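Local coordinates for protein xylosidase (Xanthomonas axonopodis pv. citri, PDB 6XN2) that probably hydrolyses beta-1,4-linked xylo-oligosaccharides as a glycoside hydrolase of family 43, and binds xylose units and a calcium ion, at residues E207-V219 against R234-A248. Residues are numbered along the deposited sequence; the frame is centred on the assembly and turned at random.
Sequences EPVGDAPALGPRV and REVVILDEHGTPLRA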
ATOM      1  N   GLU A 207     -16.920  12.654   1.669  1.00 29.09           N
ATOM      2  CA  GLU A 207     -16.892  11.362   2.303  1.00 27.22           C
ATOM      3  C   GLU A 207     -18.243  11.093   2.879  1.00 31.48           C
ATOM      4  O   GLU A 207     -18.816  11.938   3.461  1.00 28.55           O
ATOM      5  CB  GLU A 207     -15.889  11.381   3.443  1.00 29.66           C
ATOM      6  CG  GLU A 207     -15.593  10.054   4.055  1.00 32.42           C
ATOM      7  CD  GLU A 207     -14.695  10.131   5.264  1.00 33.61           C
ATOM      8  OE1 GLU A 207     -13.715  10.839   5.246  1.00 26.96           O
ATOM      9  OE2 GLU A 207     -14.993   9.457   6.225  1.00 33.49           O
ATOM     10  N   PRO A 208     -18.735   9.878   2.743  1.00 28.53           N
ATOM     11  CA  PRO A 208     -20.033   9.544   3.292  1.00 29.34           C
ATOM     12  C   PRO A 208     -20.025   9.485   4.818  1.00 31.68           C
ATOM     13  O   PRO A 208     -19.005   9.269   5.398  1.00 30.59           O
ATOM     14  CB  PRO A 208     -20.308   8.176   2.713  1.00 31.41           C
ATOM     15  CG  PRO A 208     -19.010   7.660   2.294  1.00 30.57           C
ATOM     16  CD  PRO A 208     -18.184   8.800   1.928  1.00 31.32           C
ATOM     17  N   VAL A 209     -21.175   9.656   5.435  1.00 27.91           N
ATOM     18  CA  VAL A 209     -21.275   9.632   6.880  1.00 32.49           C
ATOM     19  C   VAL A 209     -22.382   8.762   7.394  1.00 29.70           C
ATOM     20  O   VAL A 209     -23.251   8.390   6.668  1.00 27.36           O
ATOM     21  CB  VAL A 209     -21.534  11.043   7.456  1.00 34.77           C
ATOM     22  CG1 VAL A 209     -20.383  11.963   7.164  1.00 29.79           C
ATOM     23  CG2 VAL A 209     -22.806  11.624   6.908  1.00 32.77           C
ATOM     24  N   GLY A 210     -22.289   8.413   8.667  1.00 31.47           N
ATOM     25  CA  GLY A 210     -23.349   7.674   9.326  1.00 27.66           C
ATOM     26  C   GLY A 210     -23.598   6.308   8.732  1.00 27.84           C
ATOM     27  O   GLY A 210     -22.664   5.518   8.587  1.00 29.16           O
ATOM     28  N   ASP A 211     -24.850   6.039   8.388  1.00 27.56           N
ATOM     29  CA  ASP A 211     -25.297   4.778   7.839  1.00 28.89           C
ATOM     30  C   ASP A 211     -25.037   4.554   6.379  1.00 26.69           C
ATOM     31  O   ASP A 211     -25.297   3.526   5.881  1.00 28.48           O
ATOM     32  CB  ASP A 211     -26.759   4.504   8.154  1.00 31.40           C
ATOM     33  CG  ASP A 211     -27.701   5.454   7.492  1.00 32.58           C
ATOM     34  OD1 ASP A 211     -27.354   6.572   7.286  1.00 28.70           O
ATOM     35  OD2 ASP A 211     -28.804   5.052   7.204  1.00 34.40           O
ATOM     36  N   ALA A 212     -24.564   5.563   5.705  1.00 28.89           N
ATOM     37  CA  ALA A 212     -24.199   5.425   4.298  1.00 28.47           C
ATOM     38  C   ALA A 212     -22.999   4.500   4.191  1.00 30.23           C
ATOM     39  O   ALA A 212     -22.111   4.543   5.040  1.00 30.87           O
ATOM     40  CB  ALA A 212     -23.889   6.776   3.682  1.00 28.02           C
ATOM     41  N   PRO A 213     -22.968   3.675   3.172  1.00 30.17           N
ATOM     42  CA  PRO A 213     -21.842   2.778   3.062  1.00 27.86           C
ATOM     43  C   PRO A 213     -20.545   3.503   2.948  1.00 29.57           C
ATOM     44  O   PRO A 213     -20.455   4.427   2.230  1.00 27.32           O
ATOM     45  CB  PRO A 213     -22.106   2.061   1.748  1.00 27.44           C
ATOM     46  CG  PRO A 213     -23.552   2.104   1.594  1.00 32.80           C
ATOM     47  CD  PRO A 213     -24.014   3.371   2.202  1.00 28.11           C
ATOM     48  N   ALA A 214     -19.517   3.013   3.586  1.00 25.82           N
ATOM     49  CA  ALA A 214     -18.236   3.633   3.436  1.00 26.96           C
ATOM     50  C   ALA A 214     -17.701   3.395   2.040  1.00 27.70           C
ATOM     51  O   ALA A 214     -17.976   2.416   1.417  1.00 27.21           O
ATOM     52  CB  ALA A 214     -17.259   3.089   4.442  1.00 27.39           C
ATOM     53  N   LEU A 215     -16.864   4.287   1.596  1.00 24.93           N
ATOM     54  CA  LEU A 215     -16.228   4.107   0.302  1.00 29.17           C
ATOM     55  C   LEU A 215     -15.242   2.953   0.387  1.00 31.17           C
ATOM     56  O   LEU A 215     -14.641   2.716   1.440  1.00 26.94           O
ATOM     57  CB  LEU A 215     -15.516   5.390  -0.132  1.00 29.64           C
ATOM     58  CG  LEU A 215     -16.416   6.609  -0.317  1.00 27.50           C
ATOM     59  CD1 LEU A 215     -15.586   7.836  -0.558  1.00 32.29           C
ATOM     60  CD2 LEU A 215     -17.376   6.378  -1.469  1.00 32.65           C
ATOM     61  N   GLY A 216     -15.097   2.231  -0.722  1.00 29.32           N
ATOM     62  CA  GLY A 216     -14.128   1.160  -0.828  1.00 30.25           C
ATOM     63  C   GLY A 216     -13.050   1.522  -1.828  1.00 27.79           C
ATOM     64  O   GLY A 216     -13.164   2.520  -2.542  1.00 25.54           O
ATOM     65  N   PRO A 217     -11.989   0.710  -1.890  1.00 28.48           N
ATOM     66  CA  PRO A 217     -10.960   0.955  -2.906  1.00 27.10           C
ATOM     67  C   PRO A 217     -11.517   0.706  -4.306  1.00 26.26           C
ATOM     68  O   PRO A 217     -12.603   0.147  -4.443  1.00 26.84           O
ATOM     69  CB  PRO A 217      -9.862  -0.052  -2.547  1.00 26.89           C
ATOM     70  CG  PRO A 217     -10.599  -1.174  -1.861  1.00 28.03           C
ATOM     71  CD  PRO A 217     -11.734  -0.516  -1.110  1.00 27.78           C
ATOM     72  N   ARG A 218     -10.772   1.058  -5.321  1.00 24.16           N
ATOM     73  CA  ARG A 218     -11.176   0.806  -6.670  1.00 24.19           C
ATOM     74  C   ARG A 218     -10.386  -0.366  -7.242  1.00 26.85           C
ATOM     75  O   ARG A 218      -9.301  -0.618  -6.805  1.00 26.60           O
ATOM     76  CB  ARG A 218     -10.920   2.028  -7.485  1.00 25.23           C
ATOM     77  CG  ARG A 218     -11.513   3.274  -6.904  1.00 25.99           C
ATOM     78  CD  ARG A 218     -13.008   3.171  -6.761  1.00 26.19           C
ATOM     79  NE  ARG A 218     -13.677   3.038  -8.035  1.00 25.76           N
ATOM     80  CZ  ARG A 218     -14.972   3.170  -8.204  1.00 30.84           C
ATOM     81  NH1 ARG A 218     -15.729   3.430  -7.184  1.00 27.32           N
ATOM     82  NH2 ARG A 218     -15.506   3.047  -9.379  1.00 28.11           N
ATOM     83  N   VAL A 219     -10.948  -1.078  -8.193  1.00 21.93           N
ATOM     84  CA  VAL A 219     -10.251  -2.171  -8.811  1.00 23.92           C
ATOM     85  C   VAL A 219     -10.491  -2.160 -10.308  1.00 25.67           C
ATOM     86  O   VAL A 219     -11.548  -1.889 -10.739  1.00 28.55           O
ATOM     87  CB  VAL A 219     -10.634  -3.521  -8.221  1.00 25.51           C
ATOM     88  CG1 VAL A 219     -12.097  -3.797  -8.376  1.00 25.27           C
ATOM     89  CG2 VAL A 219      -9.805  -4.650  -8.790  1.00 27.92           C
ATOM     90  N   ARG A 234     -13.955  -0.345 -10.770  1.00 26.87           N
ATOM     91  CA  ARG A 234     -15.179  -0.590 -10.057  1.00 28.63           C
ATOM     92  C   ARG A 234     -14.931  -0.427  -8.591  1.00 26.25           C
ATOM     93  O   ARG A 234     -13.832  -0.512  -8.148  1.00 26.72           O
ATOM     94  CB  ARG A 234     -15.657  -1.992 -10.309  1.00 27.50           C
ATOM     95  CG  ARG A 234     -15.601  -2.473 -11.725  1.00 35.39           C
ATOM     96  CD  ARG A 234     -16.218  -3.839 -11.839  1.00 40.49           C
ATOM     97  NE  ARG A 234     -15.807  -4.554 -13.033  1.00 48.33           N
ATOM     98  CZ  ARG A 234     -15.926  -5.859 -13.210  1.00 47.46           C
ATOM     99  NH1 ARG A 234     -16.448  -6.617 -12.279  1.00 49.09           N
ATOM    100  NH2 ARG A 234     -15.524  -6.411 -14.325  1.00 50.39           N
ATOM    101  N   GLU A 235     -15.975  -0.215  -7.828  1.00 25.96           N
ATOM    102  CA  GLU A 235     -15.769  -0.103  -6.408  1.00 28.09           C
ATOM    103  C   GLU A 235     -15.647  -1.471  -5.826  1.00 29.93           C
ATOM    104  O   GLU A 235     -16.316  -2.358  -6.244  1.00 30.11           O
ATOM    105  CB  GLU A 235     -16.910   0.614  -5.714  1.00 32.15           C
ATOM    106  CG  GLU A 235     -16.590   0.945  -4.268  1.00 28.60           C
ATOM    107  CD  GLU A 235     -17.586   1.821  -3.604  1.00 36.27           C
ATOM    108  OE1 GLU A 235     -18.761   1.712  -3.929  1.00 49.12           O
ATOM    109  OE2 GLU A 235     -17.202   2.598  -2.757  1.00 34.17           O
ATOM    110  N   VAL A 236     -14.722  -1.631  -4.898  1.00 27.82           N
ATOM    111  CA  VAL A 236     -14.564  -2.873  -4.152  1.00 26.50           C
ATOM    112  C   VAL A 236     -15.374  -2.772  -2.870  1.00 26.52           C
ATOM    113  O   VAL A 236     -15.165  -1.853  -2.077  1.00 29.10           O
ATOM    114  CB  VAL A 236     -13.098  -3.153  -3.786  1.00 28.38           C
ATOM    115  CG1 VAL A 236     -13.005  -4.443  -2.987  1.00 28.54           C
ATOM    116  CG2 VAL A 236     -12.222  -3.211  -5.037  1.00 27.97           C
ATOM    117  N   VAL A 237     -16.293  -3.709  -2.663  1.00 26.04           N
ATOM    118  CA  VAL A 237     -17.178  -3.671  -1.505  1.00 30.68           C
ATOM    119  C   VAL A 237     -16.653  -4.546  -0.374  1.00 29.51           C
ATOM    120  O   VAL A 237     -16.278  -5.697  -0.597  1.00 29.35           O
ATOM    121  CB  VAL A 237     -18.601  -4.133  -1.871  1.00 29.06           C
ATOM    122  CG1 VAL A 237     -19.484  -4.196  -0.627  1.00 29.37           C
ATOM    123  CG2 VAL A 237     -19.209  -3.204  -2.921  1.00 31.53           C
ATOM    124  N   ILE A 238     -16.630  -3.997   0.836  1.00 29.47           N
ATOM    125  CA  ILE A 238     -16.253  -4.771   2.017  1.00 27.52           C
ATOM    126  C   ILE A 238     -17.468  -4.983   2.923  1.00 28.41           C
ATOM    127  O   ILE A 238     -18.120  -4.022   3.336  1.00 27.76           O
ATOM    128  CB  ILE A 238     -15.136  -4.091   2.823  1.00 33.60           C
ATOM    129  CG1 ILE A 238     -13.957  -3.721   1.919  1.00 28.61           C
ATOM    130  CG2 ILE A 238     -14.674  -5.000   3.945  1.00 31.33           C
ATOM    131  CD1 ILE A 238     -12.880  -2.908   2.640  1.00 26.31           C
ATOM    132  N   LEU A 239     -17.771  -6.243   3.220  1.00 29.20           N
ATOM    133  CA  LEU A 239     -18.972  -6.589   3.979  1.00 30.78           C
ATOM    134  C   LEU A 239     -18.642  -6.977   5.417  1.00 33.55           C
ATOM    135  O   LEU A 239     -17.524  -7.408   5.706  1.00 31.15           O
ATOM    136  CB  LEU A 239     -19.713  -7.742   3.299  1.00 33.94           C
ATOM    137  CG  LEU A 239     -20.030  -7.618   1.807  1.00 30.75           C
ATOM    138  CD1 LEU A 239     -20.424  -8.974   1.256  1.00 33.91           C
ATOM    139  CD2 LEU A 239     -21.144  -6.604   1.582  1.00 30.86           C
ATOM    140  N   ASP A 240     -19.620  -6.836   6.311  1.00 33.22           N
ATOM    141  CA  ASP A 240     -19.445  -7.293   7.685  1.00 37.59           C
ATOM    142  C   ASP A 240     -19.887  -8.746   7.829  1.00 41.93           C
ATOM    143  O   ASP A 240     -20.177  -9.421   6.842  1.00 41.80           O
ATOM    144  CB  ASP A 240     -20.205  -6.397   8.679  1.00 38.31           C
ATOM    145  CG  ASP A 240     -21.721  -6.392   8.465  1.00 38.00           C
ATOM    146  OD1 ASP A 240     -22.272  -7.280   7.781  1.00 38.72           O
ATOM    147  OD2 ASP A 240     -22.376  -5.480   9.011  1.00 38.87           O
ATOM    148  N   GLU A 241     -19.939  -9.209   9.072  1.00 45.24           N
ATOM    149  CA  GLU A 241     -20.341 -10.573   9.395  1.00 47.18           C
ATOM    150  C   GLU A 241     -21.717 -10.935   8.832  1.00 49.72           C
ATOM    151  O   GLU A 241     -21.979 -12.094   8.512  1.00 57.48           O
ATOM    152  CB  GLU A 241     -20.334 -10.765  10.916  1.00 54.48           C
ATOM    153  CG  GLU A 241     -21.144  -9.716  11.699  1.00 54.66           C
ATOM    154  CD  GLU A 241     -20.366  -8.435  11.982  1.00 46.83           C
ATOM    155  OE1 GLU A 241     -19.277  -8.247  11.402  1.00 48.53           O
ATOM    156  OE2 GLU A 241     -20.839  -7.614  12.794  1.00 51.47           O
ATOM    157  N   HIS A 242     -22.588  -9.938   8.705  1.00 47.95           N
ATOM    158  CA  HIS A 242     -23.960 -10.163   8.257  1.00 50.04           C
ATOM    159  C   HIS A 242     -24.143  -9.941   6.760  1.00 45.33           C
ATOM    160  O   HIS A 242     -25.271  -9.907   6.273  1.00 47.34           O
ATOM    161  CB  HIS A 242     -24.928  -9.248   9.014  1.00 52.97           C
ATOM    162  CG  HIS A 242     -24.743  -9.263  10.499  1.00 61.95           C
ATOM    163  ND1 HIS A 242     -24.794 -10.420  11.245  1.00 65.06           N
ATOM    164  CD2 HIS A 242     -24.516  -8.258  11.378  1.00 62.38           C
ATOM    165  CE1 HIS A 242     -24.598 -10.129  12.520  1.00 69.42           C
ATOM    166  NE2 HIS A 242     -24.429  -8.824  12.627  1.00 70.35           N
ATOM    167  N   GLY A 243     -23.042  -9.780   6.033  1.00 39.44           N
ATOM    168  CA  GLY A 243     -23.115  -9.535   4.604  1.00 38.07           C
ATOM    169  C   GLY A 243     -23.581  -8.132   4.256  1.00 38.40           C
ATOM    170  O   GLY A 243     -24.008  -7.866   3.132  1.00 36.06           O
ATOM    171  N   THR A 244     -23.479  -7.212   5.187  1.00 36.49           N
ATOM    172  CA  THR A 244     -23.847  -5.852   4.936  1.00 36.19           C
ATOM    173  C   THR A 244     -22.599  -5.010   4.756  1.00 36.19           C
ATOM    174  O   THR A 244     -21.689  -5.137   5.504  1.00 34.23           O
ATOM    175  CB  THR A 244     -24.634  -5.300   6.123  1.00 35.39           C
ATOM    176  OG1 THR A 244     -25.827  -6.047   6.259  1.00 43.19           O
ATOM    177  CG2 THR A 244     -25.014  -3.896   5.908  1.00 36.73           C
ATOM    178  N   PRO A 245     -22.577  -4.117   3.771  1.00 34.25           N
ATOM    179  CA  PRO A 245     -21.429  -3.254   3.528  1.00 31.30           C
ATOM    180  C   PRO A 245     -21.033  -2.438   4.734  1.00 33.54           C
ATOM    181  O   PRO A 245     -21.872  -1.966   5.451  1.00 31.54           O
ATOM    182  CB  PRO A 245     -21.929  -2.342   2.433  1.00 32.81           C
ATOM    183  CG  PRO A 245     -22.871  -3.186   1.688  1.00 33.25           C
ATOM    184  CD  PRO A 245     -23.587  -3.952   2.726  1.00 34.74           C
ATOM    185  N   LEU A 246     -19.752  -2.219   4.917  1.00 28.58           N
ATOM    186  CA  LEU A 246     -19.315  -1.459   6.051  1.00 28.78           C
ATOM    187  C   LEU A 246     -19.844  -0.047   6.015  1.00 31.87           C
ATOM    188  O   LEU A 246     -19.913   0.556   5.005  1.00 32.73           O
ATOM    189  CB  LEU A 246     -17.814  -1.484   6.184  1.00 28.00           C
ATOM    190  CG  LEU A 246     -17.173  -2.842   6.437  1.00 29.22           C
ATOM    191  CD1 LEU A 246     -15.677  -2.785   6.587  1.00 30.04           C
ATOM    192  CD2 LEU A 246     -17.763  -3.540   7.628  1.00 30.62           C
ATOM    193  N   ARG A 247     -20.210   0.467   7.168  1.00 30.80           N
ATOM    194  CA  ARG A 247     -20.762   1.786   7.287  1.00 29.03           C
ATOM    195  C   ARG A 247     -19.715   2.848   7.391  1.00 30.98           C
ATOM    196  O   ARG A 247     -18.667   2.625   7.879  1.00 27.49           O
ATOM    197  CB  ARG A 247     -21.628   1.889   8.529  1.00 28.77           C
ATOM    198  CG  ARG A 247     -22.934   1.161   8.476  1.00 31.56           C
ATOM    199  CD  ARG A 247     -23.472   0.939   9.872  1.00 30.30           C
ATOM    200  NE  ARG A 247     -23.759   2.163  10.565  1.00 30.44           N
ATOM    201  CZ  ARG A 247     -24.973   2.606  10.820  1.00 32.12           C
ATOM    202  NH1 ARG A 247     -26.002   1.923  10.422  1.00 30.52           N
ATOM    203  NH2 ARG A 247     -25.148   3.724  11.456  1.00 28.73           N
ATOM    204  N   ALA A 248     -20.061   4.029   6.946  1.00 26.84           N
ATOM    205  CA  ALA A 248     -19.172   5.141   6.982  1.00 26.99           C
ATOM    206  C   ALA A 248     -18.765   5.508   8.363  1.00 30.72           C
ATOM    207  O   ALA A 248     -17.717   5.986   8.555  1.00 26.15           O
ATOM    208  CB  ALA A 248     -19.797   6.317   6.346  1.00 28.01           C
TER
HETATM  209  O   HOH W   1     -15.926   6.820   6.613  1.00 27.51           O
HETATM  210  O   HOH W   2     -19.104  -0.118   2.442  1.00 29.65           O
HETATM  211  O   HOH W   3     -19.520   2.222  -1.054  1.00 34.30           O
HETATM  212  O   HOH W   4     -15.091   3.994  -4.168  1.00 32.14           O
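Val219 and Val236 pack tightly where strands 218-221 and 234-239 run antiparallel: CG1 of Val219 lies 3.4 Å from CG2 of Val236, closer than usual for methyls, the side chains crossing at about a right angle. Val219 places CG1 between its backbone N and carbonyl carbon (chi1 60°), which brings that methyl against its neighbour. The ring of Pro217 also packs on Val236, CG to CB at 3.7 Å; proline's missing N-H costs nothing here, since its O takes the N-H of Val236. Leu270 of strand 267-273 also touches this valine. Val219 and Arg234 form a hydrogen-bonded pair through both N-H groups.

Arg218, bent at chi2 and chi3, lays one guanidinium face over the peptide joining Arg234 to Glu235, and its NE bonds Ser233. The extended Glu235 instead carries OE2 to the N-H of Gly216, 3.0 Å away; water 4 links this oxygen to Arg218 NH1 and Gly216 O. Glycine suits its place because Val236 O blocks the position of a CB; Gly216 CA approaches that oxygen to 3.4 Å in a CA-H...O contact.

Beyond Val236 the second chain leaves through strand 238-239 and the Asp240-Gly243 turn, returning at Leu246-Ala248, where Pro213 and Arg247 are bridged. Ala214 N binds Leu246 O, Ala248 N binds Ala212 O, and water 2 spans Ala214 O and Leu246 O. The small CB of Ala248 fits 3.2 Å from Pro208 O. At the solvent-exposed end, the Arg247 guanidinium merely covers Asp211 CA and CB, its NE paired with Asp249. The strands are the third and fourth of one blade of family 43's five-bladed beta-propeller, an antiparallel pair extended outward by loops 207-217 and 240-248, joined through waters and backbone hydrogen bonds.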